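Local coordinates for protein RE68036p (Drosophila melanogaster, PDB 1SQH) that is of unknown function but may be an acyltransferase that transfers acyl groups to glycine, at residues 67-72 / 83-88; 91-96 / 114-119; 168-173 / 246-251; 174-179 / 212-217. All coordinates share one frame; numbering follows the deposited sequence.

Contact 1. Residues 67-72 / 83-88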
loop_
_atom_site.group_PDB
_atom_site.type_symbol
_atom_site.label_atom_id
_atom_site.label_comp_id
_atom_site.label_asym_id
_atom_site.label_seq_id
_atom_site.Cartn_x
_atom_site.Cartn_y
_atom_site.Cartn_z
ATOM N N GLN A 67 -3.769 -10.409 -7.972
ATOM C CA GLN A 67 -3.463 -11.499 -8.889
ATOM C C GLN A 67 -2.113 -11.187 -9.527
ATOM O O GLN A 67 -1.962 -10.211 -10.264
ATOM C CB GLN A 67 -4.557 -11.619 -9.943
ATOM C CG GLN A 67 -5.907 -12.000 -9.352
ATOM C CD GLN A 67 -7.071 -11.390 -10.110
ATOM O OE1 GLN A 67 -7.331 -10.182 -10.010
ATOM N NE2 GLN A 67 -7.778 -12.218 -10.873
ATOM N N PHE A 68 -1.128 -12.017 -9.214
ATOM C CA PHE A 68 0.216 -11.819 -9.724
ATOM C C PHE A 68 0.414 -12.520 -11.060
ATOM O O PHE A 68 -0.148 -13.593 -11.294
ATOM C CB PHE A 68 1.217 -12.334 -8.687
ATOM C CG PHE A 68 1.204 -11.550 -7.396
ATOM C CD1 PHE A 68 1.920 -10.356 -7.285
ATOM C CD2 PHE A 68 0.452 -11.986 -6.305
ATOM C CE1 PHE A 68 1.887 -9.601 -6.111
ATOM C CE2 PHE A 68 0.411 -11.241 -5.125
ATOM C CZ PHE A 68 1.133 -10.045 -5.028
ATOM N N TYR A 69 1.200 -11.909 -11.941
ATOM C CA TYR A 69 1.462 -12.490 -13.257
ATOM C C TYR A 69 2.927 -12.355 -13.645
ATOM O O TYR A 69 3.667 -11.590 -13.043
ATOM C CB TYR A 69 0.645 -11.784 -14.350
ATOM C CG TYR A 69 -0.848 -11.749 -14.145
ATOM C CD1 TYR A 69 -1.432 -10.826 -13.281
ATOM C CD2 TYR A 69 -1.680 -12.618 -14.844
ATOM C CE1 TYR A 69 -2.821 -10.766 -13.122
ATOM C CE2 TYR A 69 -3.066 -12.572 -14.692
ATOM C CZ TYR A 69 -3.628 -11.645 -13.835
ATOM O OH TYR A 69 -4.994 -11.581 -13.694
ATOM N N THR A 70 3.350 -13.109 -14.656
ATOM C CA THR A 70 4.710 -12.982 -15.153
ATOM C C THR A 70 4.668 -13.275 -16.634
ATOM O O THR A 70 3.644 -13.718 -17.142
ATOM C CB THR A 70 5.705 -13.950 -14.486
ATOM O OG1 THR A 70 7.031 -13.578 -14.882
ATOM C CG2 THR A 70 5.450 -15.389 -14.921
ATOM N N HIS A 71 5.775 -13.011 -17.325
ATOM C CA HIS A 71 5.859 -13.253 -18.761
ATOM C C HIS A 71 5.587 -14.740 -19.014
ATOM O O HIS A 71 6.333 -15.610 -18.554
ATOM C CB HIS A 71 7.250 -12.856 -19.264
ATOM C CG HIS A 71 7.364 -12.785 -20.757
ATOM N ND1 HIS A 71 6.956 -13.808 -21.585
ATOM C CD2 HIS A 71 7.876 -11.825 -21.566
ATOM C CE1 HIS A 71 7.214 -13.485 -22.841
ATOM N NE2 HIS A 71 7.773 -12.287 -22.856
ATOM N N ARG A 72 4.506 -15.020 -19.737
ATOM C CA ARG A 72 4.091 -16.390 -20.044
ATOM C C ARG A 72 5.195 -17.261 -20.652
ATOM O O ARG A 72 5.163 -18.486 -20.521
ATOM C CB ARG A 72 2.861 -16.356 -20.963
ATOM C CG ARG A 72 2.338 -17.717 -21.424
ATOM C CD ARG A 72 0.866 -17.621 -21.805
ATOM N NE ARG A 72 0.019 -17.657 -20.614
ATOM C CZ ARG A 72 -1.216 -17.172 -20.544
ATOM N NH1 ARG A 72 -1.768 -16.600 -21.601
ATOM N NH2 ARG A 72 -1.904 -17.258 -19.410
ATOM N N VAL A 83 3.875 -8.625 -12.471
ATOM C CA VAL A 83 2.884 -7.585 -12.632
ATOM C C VAL A 83 1.721 -8.101 -11.822
ATOM O O VAL A 83 1.308 -9.257 -11.986
ATOM C CB VAL A 83 2.428 -7.398 -14.121
ATOM C CG1 VAL A 83 1.298 -6.371 -14.194
ATOM C CG2 VAL A 83 3.600 -6.944 -14.988
ATOM N N SER A 84 1.221 -7.258 -10.928
ATOM C CA SER A 84 0.076 -7.622 -10.106
ATOM C C SER A 84 -1.106 -6.744 -10.498
ATOM O O SER A 84 -0.934 -5.596 -10.931
ATOM C CB SER A 84 0.393 -7.436 -8.622
ATOM O OG SER A 84 0.889 -6.138 -8.380
ATOM N N LEU A 85 -2.303 -7.308 -10.370
ATOM C CA LEU A 85 -3.527 -6.595 -10.683
ATOM C C LEU A 85 -4.421 -6.642 -9.453
ATOM O O LEU A 85 -4.654 -7.718 -8.887
ATOM C CB LEU A 85 -4.220 -7.242 -11.882
ATOM C CG LEU A 85 -3.510 -7.075 -13.235
ATOM C CD1 LEU A 85 -4.324 -7.784 -14.326
ATOM C CD2 LEU A 85 -3.367 -5.604 -13.568
ATOM N N HIS A 86 -4.886 -5.464 -9.041
ATOM C CA HIS A 86 -5.746 -5.285 -7.870
ATOM C C HIS A 86 -7.058 -4.592 -8.243
ATOM O O HIS A 86 -7.105 -3.753 -9.149
ATOM C CB HIS A 86 -4.991 -4.467 -6.806
ATOM C CG HIS A 86 -5.828 -4.057 -5.628
ATOM N ND1 HIS A 86 -6.613 -2.921 -5.633
ATOM C CD2 HIS A 86 -5.980 -4.614 -4.402
ATOM C CE1 HIS A 86 -7.209 -2.797 -4.459
ATOM N NE2 HIS A 86 -6.842 -3.811 -3.694
ATOM N N ARG A 87 -8.126 -4.937 -7.536
ATOM C CA ARG A 87 -9.422 -4.345 -7.818
ATOM C C ARG A 87 -10.149 -3.812 -6.583
ATOM O O ARG A 87 -10.224 -4.487 -5.552
ATOM C CB ARG A 87 -10.318 -5.377 -8.511
ATOM C CG ARG A 87 -11.652 -4.826 -9.005
ATOM C CD ARG A 87 -11.739 -4.975 -10.515
ATOM N NE ARG A 87 -11.552 -3.723 -11.239
ATOM C CZ ARG A 87 -10.983 -3.642 -12.440
ATOM N NH1 ARG A 87 -10.536 -4.738 -13.041
ATOM N NH2 ARG A 87 -10.875 -2.472 -13.055
ATOM N N ASP A 88 -10.659 -2.591 -6.701
ATOM C CA ASP A 88 -11.454 -1.956 -5.656
ATOM C C ASP A 88 -12.439 -1.037 -6.389
ATOM O O ASP A 88 -13.522 -1.468 -6.771
ATOM C CB ASP A 88 -10.589 -1.149 -4.685
ATOM C CG ASP A 88 -11.385 -0.671 -3.481
ATOM O OD1 ASP A 88 -12.608 -0.922 -3.472
ATOM O OD2 ASP A 88 -10.811 -0.056 -2.555
#
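Y69 reaches across to V83 and L85, its side chain packing along one face of the pairing between strands 67-71 and 83-87. Y69 CB lies 3.5 Å from V83 O; chi1 of -56°, with CG anti to the carbonyl carbon, then brings Y69 CD1 to 3.4 Å from the same oxygen, which sits in the ring plane at its edge. Further out, Y69 CE1 rests 3.5 Å from L85 CD1, which comes at the ring obliquely while the two side chains cross at about a right angle. At the tip, OH also skirts this methyl. L10 of the outer strand and L115 of a loop add to the packing of the ring. An alanine here is likely to open a gap beside L85 CD1 and leave that leucine branch freer to turn. On the other face of the sheet, F68 CD1 lies 3.6 Å from S84 CB. Four backbone hydrogen bonds join the strands: Q67 N to L85 O (3.0 Å) is the straightest at 164°, its reverse completes one pair, and Y69 and V83 form the other. This is regular antiparallel pairing within the N-terminal part of the eight-stranded mixed sheet, which later strands complete, consistent with an acetyltransferase-like (GNAT) fold.

Contact 2. Residues 91-96 / 114-119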
loop_
_atom_site.group_PDB
_atom_site.type_symbol
_atom_site.label_atom_id
_atom_site.label_comp_id
_atom_site.label_asym_id
_atom_site.label_seq_id
_atom_site.Cartn_x
_atom_site.Cartn_y
_atom_site.Cartn_z
ATOM N N GLN A 91 -8.730 -0.261 -11.276
ATOM C CA GLN A 91 -7.726 -1.315 -11.313
ATOM C C GLN A 91 -6.397 -0.683 -10.907
ATOM O O GLN A 91 -6.046 0.408 -11.370
ATOM C CB GLN A 91 -7.611 -1.914 -12.729
ATOM C CG GLN A 91 -6.564 -3.036 -12.860
ATOM C CD GLN A 91 -6.259 -3.415 -14.309
ATOM O OE1 GLN A 91 -5.760 -2.595 -15.093
ATOM N NE2 GLN A 91 -6.551 -4.663 -14.668
ATOM N N SER A 92 -5.674 -1.358 -10.024
ATOM C CA SER A 92 -4.378 -0.867 -9.581
ATOM C C SER A 92 -3.330 -1.854 -10.067
ATOM O O SER A 92 -3.504 -3.067 -9.932
ATOM C CB SER A 92 -4.339 -0.760 -8.058
ATOM O OG SER A 92 -5.218 0.255 -7.608
ATOM N N VAL A 93 -2.253 -1.324 -10.641
ATOM C CA VAL A 93 -1.185 -2.155 -11.171
ATOM C C VAL A 93 0.155 -1.871 -10.508
ATOM O O VAL A 93 0.530 -0.718 -10.284
ATOM C CB VAL A 93 -1.009 -1.947 -12.708
ATOM C CG1 VAL A 93 0.013 -2.923 -13.255
ATOM C CG2 VAL A 93 -2.337 -2.129 -13.423
ATOM N N SER A 94 0.860 -2.944 -10.179
ATOM C CA SER A 94 2.190 -2.859 -9.585
ATOM C C SER A 94 3.070 -3.753 -10.443
ATOM O O SER A 94 2.599 -4.755 -10.978
ATOM C CB SER A 94 2.197 -3.384 -8.145
ATOM O OG SER A 94 3.519 -3.384 -7.626
ATOM N N PHE A 95 4.340 -3.397 -10.578
ATOM C CA PHE A 95 5.247 -4.205 -11.375
ATOM C C PHE A 95 6.709 -3.870 -11.114
ATOM O O PHE A 95 7.045 -2.766 -10.683
ATOM C CB PHE A 95 4.938 -4.028 -12.863
ATOM C CG PHE A 95 5.048 -2.607 -13.341
ATOM C CD1 PHE A 95 6.286 -2.048 -13.639
ATOM C CD2 PHE A 95 3.908 -1.816 -13.470
ATOM C CE1 PHE A 95 6.387 -0.717 -14.068
ATOM C CE2 PHE A 95 4.000 -0.489 -13.896
ATOM C CZ PHE A 95 5.244 0.057 -14.192
ATOM N N PHE A 96 7.568 -4.847 -11.380
ATOM C CA PHE A 96 8.998 -4.684 -11.210
ATOM C C PHE A 96 9.743 -5.806 -11.906
ATOM O O PHE A 96 9.166 -6.816 -12.290
ATOM C CB PHE A 96 9.405 -4.689 -9.728
ATOM C CG PHE A 96 10.757 -4.080 -9.488
ATOM C CD1 PHE A 96 10.903 -2.695 -9.441
ATOM C CD2 PHE A 96 11.902 -4.878 -9.414
ATOM C CE1 PHE A 96 12.166 -2.103 -9.326
ATOM C CE2 PHE A 96 13.173 -4.308 -9.302
ATOM C CZ PHE A 96 13.305 -2.914 -9.259
ATOM N N GLN A 114 -3.182 -7.170 -22.430
ATOM C CA GLN A 114 -4.463 -6.507 -22.629
ATOM C C GLN A 114 -5.270 -6.657 -21.347
ATOM O O GLN A 114 -6.486 -6.484 -21.348
ATOM C CB GLN A 114 -5.224 -7.146 -23.790
ATOM C CG GLN A 114 -4.458 -7.161 -25.099
ATOM C CD GLN A 114 -5.271 -7.763 -26.218
ATOM O OE1 GLN A 114 -5.705 -8.919 -26.138
ATOM N NE2 GLN A 114 -5.492 -6.982 -27.275
ATOM N N LEU A 115 -4.589 -6.992 -20.255
ATOM C CA LEU A 115 -5.271 -7.157 -18.977
ATOM C C LEU A 115 -5.321 -5.837 -18.212
ATOM O O LEU A 115 -6.057 -5.715 -17.232
ATOM C CB LEU A 115 -4.567 -8.218 -18.124
ATOM C CG LEU A 115 -4.303 -9.588 -18.756
ATOM C CD1 LEU A 115 -3.774 -10.538 -17.683
ATOM C CD2 LEU A 115 -5.575 -10.145 -19.365
ATOM N N ILE A 116 -4.541 -4.859 -18.670
ATOM C CA ILE A 116 -4.469 -3.547 -18.034
ATOM C C ILE A 116 -5.459 -2.569 -18.663
ATOM O O ILE A 116 -5.555 -2.462 -19.885
ATOM C CB ILE A 116 -3.044 -2.960 -18.139
ATOM C CG1 ILE A 116 -2.062 -3.832 -17.354
ATOM C CG2 ILE A 116 -3.026 -1.549 -17.610
ATOM C CD1 ILE A 116 -0.626 -3.361 -17.418
ATOM N N GLU A 117 -6.188 -1.847 -17.821
ATOM C CA GLU A 117 -7.192 -0.899 -18.291
ATOM C C GLU A 117 -6.632 0.516 -18.458
ATOM O O GLU A 117 -6.986 1.440 -17.725
ATOM C CB GLU A 117 -8.375 -0.936 -17.321
ATOM C CG GLU A 117 -8.773 -2.372 -16.990
ATOM C CD GLU A 117 -9.935 -2.471 -16.028
ATOM O OE1 GLU A 117 -10.200 -1.481 -15.316
ATOM O OE2 GLU A 117 -10.573 -3.546 -15.965
ATOM N N TRP A 118 -5.754 0.664 -19.447
ATOM C CA TRP A 118 -5.103 1.933 -19.760
ATOM C C TRP A 118 -6.080 3.067 -19.977
ATOM O O TRP A 118 -5.772 4.224 -19.704
ATOM C CB TRP A 118 -4.269 1.811 -21.039
ATOM C CG TRP A 118 -3.195 0.781 -20.994
ATOM C CD1 TRP A 118 -3.188 -0.423 -21.628
ATOM C CD2 TRP A 118 -1.958 0.871 -20.285
ATOM N NE1 TRP A 118 -2.019 -1.092 -21.362
ATOM C CE2 TRP A 118 -1.246 -0.319 -20.538
ATOM C CE3 TRP A 118 -1.381 1.845 -19.456
ATOM C CZ2 TRP A 118 0.017 -0.565 -19.993
ATOM C CZ3 TRP A 118 -0.124 1.601 -18.913
ATOM C CH2 TRP A 118 0.560 0.404 -19.187
ATOM N N THR A 119 -7.251 2.721 -20.495
ATOM C CA THR A 119 -8.285 3.690 -20.821
ATOM C C THR A 119 -9.399 3.827 -19.794
ATOM O O THR A 119 -10.212 4.755 -19.868
ATOM C CB THR A 119 -8.894 3.321 -22.189
ATOM O OG1 THR A 119 -7.975 3.692 -23.226
ATOM C CG2 THR A 119 -10.239 3.996 -22.403
HETATM O O HOH W 1 -9.331 0.841 -14.203
#
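E117 OE1, 3.7 Å from Q91 CB, is gripped twice: an ordered water donates to it at 2.7 Å, and R87 NH2 forms a salt bridge with it. The water also accepts from Q91 N (3.2 Å), linking the start of strand 91-96 to the loop 114-119. Q91 CG is anti to the backbone N (chi1 180°) and the chain runs on extended, which carries the amide alongside the loop backbone. There Q91 NE2 gives an almost straight bond to L115 O (2.8 Å, 174°), with the oxygen lying in the amide plane. Q91 OE1 in turn accepts from E117 N at 2.9 Å, the donor tilted from the carbonyl plane. One amide thus serves both a backbone C=O and a backbone N-H and has its own rotation fixed. The loop closes a beta-alpha-beta crossover, in which strand 91-96, helix 104-112 and the parallel neighbouring strand 123-128 follow in turn. An alanine in place of Q91 would probably leave L115 O and E117 N without these mates. V93 CG1 meets I116 CD1 at 4.2 Å. I116 and W118 flank E117, the centre of an inverse gamma turn, and I116 CG2 sits 3.6 Å above the centre of the W118 ring.

Contact 3. Residues 168-173 / 246-251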
loop_
_atom_site.group_PDB
_atom_site.type_symbol
_atom_site.label_atom_id
_atom_site.label_comp_id
_atom_site.label_asym_id
_atom_site.label_seq_id
_atom_site.Cartn_x
_atom_site.Cartn_y
_atom_site.Cartn_z
ATOM N N PRO A 168 4.404 8.182 23.077
ATOM C CA PRO A 168 3.914 9.314 23.868
ATOM C C PRO A 168 2.709 8.992 24.739
ATOM O O PRO A 168 2.052 7.965 24.554
ATOM C CB PRO A 168 3.582 10.355 22.805
ATOM C CG PRO A 168 4.557 10.042 21.715
ATOM C CD PRO A 168 4.471 8.545 21.653
ATOM N N ASP A 169 2.433 9.875 25.696
ATOM C CA ASP A 169 1.294 9.704 26.586
ATOM C C ASP A 169 0.070 10.384 26.008
ATOM O O ASP A 169 0.153 11.490 25.467
ATOM C CB ASP A 169 1.597 10.285 27.963
ATOM C CG ASP A 169 2.236 9.277 28.881
ATOM O OD1 ASP A 169 3.224 8.639 28.456
ATOM O OD2 ASP A 169 1.752 9.124 30.026
ATOM N N LEU A 170 -1.067 9.713 26.138
ATOM C CA LEU A 170 -2.338 10.217 25.635
ATOM C C LEU A 170 -3.039 11.147 26.627
ATOM O O LEU A 170 -3.296 10.770 27.771
ATOM C CB LEU A 170 -3.249 9.028 25.324
ATOM C CG LEU A 170 -4.643 9.323 24.783
ATOM C CD1 LEU A 170 -4.548 9.805 23.331
ATOM C CD2 LEU A 170 -5.489 8.062 24.877
ATOM N N PRO A 171 -3.355 12.377 26.202
ATOM C CA PRO A 171 -4.036 13.358 27.055
ATOM C C PRO A 171 -5.391 12.862 27.590
ATOM O O PRO A 171 -6.156 12.217 26.864
ATOM C CB PRO A 171 -4.188 14.561 26.129
ATOM C CG PRO A 171 -2.959 14.490 25.309
ATOM C CD PRO A 171 -2.900 13.013 24.954
ATOM N N SER A 172 -5.674 13.175 28.856
ATOM C CA SER A 172 -6.913 12.776 29.529
ATOM C C SER A 172 -8.161 12.968 28.678
ATOM O O SER A 172 -9.094 12.161 28.740
ATOM C CB SER A 172 -7.084 13.564 30.833
ATOM O OG SER A 172 -6.085 13.224 31.781
ATOM N N GLU A 173 -8.180 14.035 27.886
ATOM C CA GLU A 173 -9.334 14.318 27.042
ATOM C C GLU A 173 -9.644 13.183 26.066
ATOM O O GLU A 173 -10.773 13.074 25.578
ATOM C CB GLU A 173 -9.115 15.603 26.232
ATOM C CG GLU A 173 -8.634 16.827 27.017
ATOM C CD GLU A 173 -7.118 16.870 27.180
ATOM O OE1 GLU A 173 -6.588 16.191 28.091
ATOM O OE2 GLU A 173 -6.456 17.581 26.383
ATOM N N ARG A 246 -2.028 18.627 19.220
ATOM C CA ARG A 246 -2.161 18.054 20.547
ATOM C C ARG A 246 -1.197 16.864 20.628
ATOM O O ARG A 246 -1.227 16.074 21.575
ATOM C CB ARG A 246 -3.607 17.614 20.786
ATOM C CG ARG A 246 -4.578 18.777 20.925
ATOM C CD ARG A 246 -6.012 18.289 21.012
ATOM N NE ARG A 246 -6.951 19.353 21.352
ATOM C CZ ARG A 246 -7.282 19.675 22.598
ATOM N NH1 ARG A 246 -6.747 19.008 23.620
ATOM N NH2 ARG A 246 -8.149 20.656 22.827
ATOM N N GLY A 247 -0.339 16.762 19.614
ATOM C CA GLY A 247 0.640 15.688 19.539
ATOM C C GLY A 247 0.048 14.318 19.227
ATOM O O GLY A 247 0.723 13.300 19.373
ATOM N N LEU A 248 -1.208 14.284 18.788
ATOM C CA LEU A 248 -1.868 13.017 18.484
ATOM C C LEU A 248 -1.322 12.348 17.222
ATOM O O LEU A 248 -1.229 11.124 17.145
ATOM C CB LEU A 248 -3.383 13.238 18.347
ATOM C CG LEU A 248 -4.114 13.752 19.597
ATOM C CD1 LEU A 248 -5.582 14.003 19.268
ATOM C CD2 LEU A 248 -3.990 12.731 20.734
ATOM N N GLY A 249 -0.962 13.154 16.232
ATOM C CA GLY A 249 -0.438 12.598 14.999
ATOM C C GLY A 249 0.793 11.756 15.251
ATOM O O GLY A 249 0.902 10.637 14.747
ATOM N N GLY A 250 1.719 12.296 16.037
ATOM C CA GLY A 250 2.936 11.574 16.348
ATOM C C GLY A 250 2.661 10.397 17.269
ATOM O O GLY A 250 3.359 9.380 17.224
ATOM N N LEU A 251 1.637 10.531 18.106
ATOM C CA LEU A 251 1.283 9.464 19.034
ATOM C C LEU A 251 0.760 8.258 18.256
ATOM O O LEU A 251 1.184 7.124 18.498
ATOM C CB LEU A 251 0.231 9.960 20.040
ATOM C CG LEU A 251 -0.054 9.023 21.219
ATOM C CD1 LEU A 251 -0.558 9.824 22.402
ATOM C CD2 LEU A 251 -1.056 7.971 20.813
#
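L251 pushes one methyl, CD1, into the concave side of the chain at P168-L170, and this residue takes the largest share of the packing. With CG anti to the backbone N (chi1 -170°), the side chain rises from the first turn of the helix until L251 CD1 lies 3.6 Å from D169 O and 3.7 Å from L170 CA. P168 closes one side of the hollow, its CB 4.2 Å from L251 CG. The loop answers with a bump of its own: L170 CD1 drops between the ends of two leucines one helical turn apart, 4.0 Å from L248 CD2 and 4.1 Å from L251 CD1. L170 crosses L251 at about a right angle, so the branches interlock rather than run alongside. P171 adds a looser touch, its ring meeting L248 CD2 through CD. At the end of the contact E173, its chain bent at chi2, brings OE2 to the guanidinium edge of R246, in plane, for a salt bridge of 3.1 Å to NH1. The carboxylate itself is turned 62° from that plane. G247, with positive phi, is the N-cap, and its O accepts from L251 N at 3.2 Å. G247-L248-G249 at a helix start resembles the G-x-G of GNAT motif A, whose amides in relatives bind the acyl-CoA pyrophosphate; a like role here is only probable.

Contact 4. Residues 174-179 / 212-217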
loop_
_atom_site.group_PDB
_atom_site.type_symbol
_atom_site.label_atom_id
_atom_site.label_comp_id
_atom_site.label_asym_id
_atom_site.label_seq_id
_atom_site.Cartn_x
_atom_site.Cartn_y
_atom_site.Cartn_z
ATOM N N PHE A 174 -8.659 12.327 25.799
ATOM C CA PHE A 174 -8.842 11.244 24.836
ATOM C C PHE A 174 -8.635 9.802 25.293
ATOM O O PHE A 174 -8.039 9.535 26.337
ATOM C CB PHE A 174 -7.925 11.496 23.649
ATOM C CG PHE A 174 -8.031 12.878 23.096
ATOM C CD1 PHE A 174 -9.098 13.231 22.274
ATOM C CD2 PHE A 174 -7.065 13.833 23.400
ATOM C CE1 PHE A 174 -9.204 14.518 21.756
ATOM C CE2 PHE A 174 -7.155 15.125 22.893
ATOM C CZ PHE A 174 -8.228 15.472 22.068
ATOM N N GLU A 175 -9.132 8.884 24.464
ATOM C CA GLU A 175 -9.013 7.439 24.664
ATOM C C GLU A 175 -8.545 6.799 23.351
ATOM O O GLU A 175 -8.830 7.315 22.261
ATOM C CB GLU A 175 -10.357 6.824 25.056
ATOM C CG GLU A 175 -10.698 6.901 26.531
ATOM C CD GLU A 175 -11.903 6.047 26.877
ATOM O OE1 GLU A 175 -12.982 6.284 26.289
ATOM O OE2 GLU A 175 -11.772 5.138 27.728
ATOM N N ILE A 176 -7.831 5.682 23.453
ATOM C CA ILE A 176 -7.347 4.990 22.261
ATOM C C ILE A 176 -7.967 3.609 22.190
ATOM O O ILE A 176 -8.114 2.942 23.214
ATOM C CB ILE A 176 -5.805 4.794 22.261
ATOM C CG1 ILE A 176 -5.384 3.870 23.407
ATOM C CG2 ILE A 176 -5.107 6.125 22.368
ATOM C CD1 ILE A 176 -5.695 4.399 24.805
ATOM N N ARG A 177 -8.323 3.185 20.982
ATOM C CA ARG A 177 -8.910 1.867 20.775
ATOM C C ARG A 177 -8.764 1.484 19.316
ATOM O O ARG A 177 -8.529 2.341 18.466
ATOM C CB ARG A 177 -10.396 1.874 21.137
ATOM C CG ARG A 177 -11.248 2.722 20.206
ATOM C CD ARG A 177 -12.738 2.607 20.539
ATOM N NE ARG A 177 -13.558 3.494 19.715
ATOM C CZ ARG A 177 -13.838 3.295 18.428
ATOM N NH1 ARG A 177 -13.371 2.221 17.802
ATOM N NH2 ARG A 177 -14.563 4.189 17.759
ATOM N N ARG A 178 -8.886 0.192 19.025
ATOM C CA ARG A 178 -8.814 -0.277 17.649
ATOM C C ARG A 178 -10.089 0.255 17.010
ATOM O O ARG A 178 -11.114 0.411 17.683
ATOM C CB ARG A 178 -8.809 -1.809 17.600
ATOM C CG ARG A 178 -8.711 -2.402 16.198
ATOM C CD ARG A 178 -8.922 -3.918 16.214
ATOM N NE ARG A 178 -8.668 -4.513 14.899
ATOM C CZ ARG A 178 -8.898 -5.786 14.583
ATOM N NH1 ARG A 178 -9.399 -6.621 15.486
ATOM N NH2 ARG A 178 -8.621 -6.225 13.361
ATOM N N LEU A 179 -10.033 0.556 15.724
ATOM C CA LEU A 179 -11.211 1.060 15.040
ATOM C C LEU A 179 -12.227 -0.080 14.897
ATOM O O LEU A 179 -11.891 -1.257 15.069
ATOM C CB LEU A 179 -10.818 1.585 13.655
ATOM C CG LEU A 179 -9.839 2.759 13.648
ATOM C CD1 LEU A 179 -9.391 3.047 12.218
ATOM C CD2 LEU A 179 -10.510 3.976 14.265
ATOM N N LEU A 212 -5.911 2.100 14.686
ATOM C CA LEU A 212 -5.960 2.808 15.959
ATOM C C LEU A 212 -6.741 4.101 15.833
ATOM O O LEU A 212 -6.556 4.861 14.884
ATOM C CB LEU A 212 -4.549 3.111 16.470
ATOM C CG LEU A 212 -3.756 1.983 17.136
ATOM C CD1 LEU A 212 -2.435 2.526 17.688
ATOM C CD2 LEU A 212 -4.570 1.388 18.272
ATOM N N GLY A 213 -7.620 4.346 16.794
ATOM C CA GLY A 213 -8.404 5.560 16.764
ATOM C C GLY A 213 -8.326 6.301 18.082
ATOM O O GLY A 213 -8.142 5.694 19.143
ATOM N N ILE A 214 -8.447 7.622 18.006
ATOM C CA ILE A 214 -8.426 8.486 19.181
ATOM C C ILE A 214 -9.831 9.093 19.362
ATOM O O ILE A 214 -10.328 9.824 18.488
ATOM C CB ILE A 214 -7.422 9.663 19.010
ATOM C CG1 ILE A 214 -6.004 9.142 18.777
ATOM C CG2 ILE A 214 -7.432 10.536 20.256
ATOM C CD1 ILE A 214 -5.366 8.503 19.995
ATOM N N CYS A 215 -10.473 8.796 20.487
ATOM C CA CYS A 215 -11.799 9.342 20.746
ATOM C C CYS A 215 -11.835 10.157 22.032
ATOM O O CYS A 215 -11.088 9.879 22.973
ATOM C CB CYS A 215 -12.832 8.221 20.832
ATOM S SG CYS A 215 -13.070 7.324 19.292
ATOM N N ARG A 216 -12.705 11.163 22.069
ATOM C CA ARG A 216 -12.840 12.005 23.252
ATOM C C ARG A 216 -13.506 11.159 24.331
ATOM O O ARG A 216 -14.496 10.474 24.065
ATOM C CB ARG A 216 -13.709 13.233 22.956
ATOM C CG ARG A 216 -13.406 13.923 21.636
ATOM C CD ARG A 216 -13.846 15.384 21.648
ATOM N NE ARG A 216 -12.837 16.247 22.267
ATOM C CZ ARG A 216 -13.018 17.531 22.564
ATOM N NH1 ARG A 216 -14.181 18.120 22.305
ATOM N NH2 ARG A 216 -12.029 18.231 23.118
ATOM N N SER A 217 -12.965 11.192 25.543
ATOM C CA SER A 217 -13.549 10.419 26.629
ATOM C C SER A 217 -15.016 10.796 26.833
ATOM O O SER A 217 -15.838 9.956 27.205
ATOM C CB SER A 217 -12.760 10.645 27.912
ATOM O OG SER A 217 -11.433 10.189 27.746
#
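I176 holds CG1 between its backbone N and carbonyl carbon (chi1 65°), while I214 bends at its second torsion (chi2 -71°); together these settings bring I176 CG2 and I214 CD1 to 3.4 Å, tighter than usual for two methyls. The pair lies across an antiparallel ladder, strand 174-177 forming the edge of a four-stranded antiparallel sheet, consistent with the GNAT-like fold of the C-terminal half. Two hydrogen-bonded pairs, E175 with C215 and R177 with G213, hold it; E175 N to C215 O is the shortest of their bonds at 2.7 Å. On the isoleucine side, I214 CG2 presses on F174 CB at 3.6 Å, the two side chains crossing at about a right angle. C215 O lies at the edge of the F174 ring, in its plane. On the opposite face R177 stretches straight from CG to NE, and its NH2 passes obliquely 3.8 Å from C215 SG. R177 NH1 donates to R178 O (2.9 Å) and forms a salt bridge with D183, which fixes the guanidinium by partners beyond the strand pair. Where the chain leaves the strand, L179 fills the space a side chain on G213 would need: L179 CD2 lies 3.6 Å from G213 CA.

The four contacts fall into two groups on opposite sides of the chain's centre. Contacts 1 and 2, centres about 8 Å apart, belong to the N-terminal half, where strands 82-87 and 91-96 are neighbours in the eight-stranded mixed sheet and S84 N is probably hydrogen-bonded to S94 O. Contacts 3 and 4, centres about 10 Å apart, meet where S217 N is probably hydrogen-bonded to E173 O; the loop 168-173 runs straight into edge strand 174-177 of the four-stranded sheet. Between the groups the centres are about 37 to 40 Å apart. Contacts 1 and 2 come in series, whereas both segments of contact 4 lie between those of contact 3. The arrangement is consistent with two acetyltransferase-like halves joined through the eight-stranded sheet, strand 289-299 lying beside 123-128.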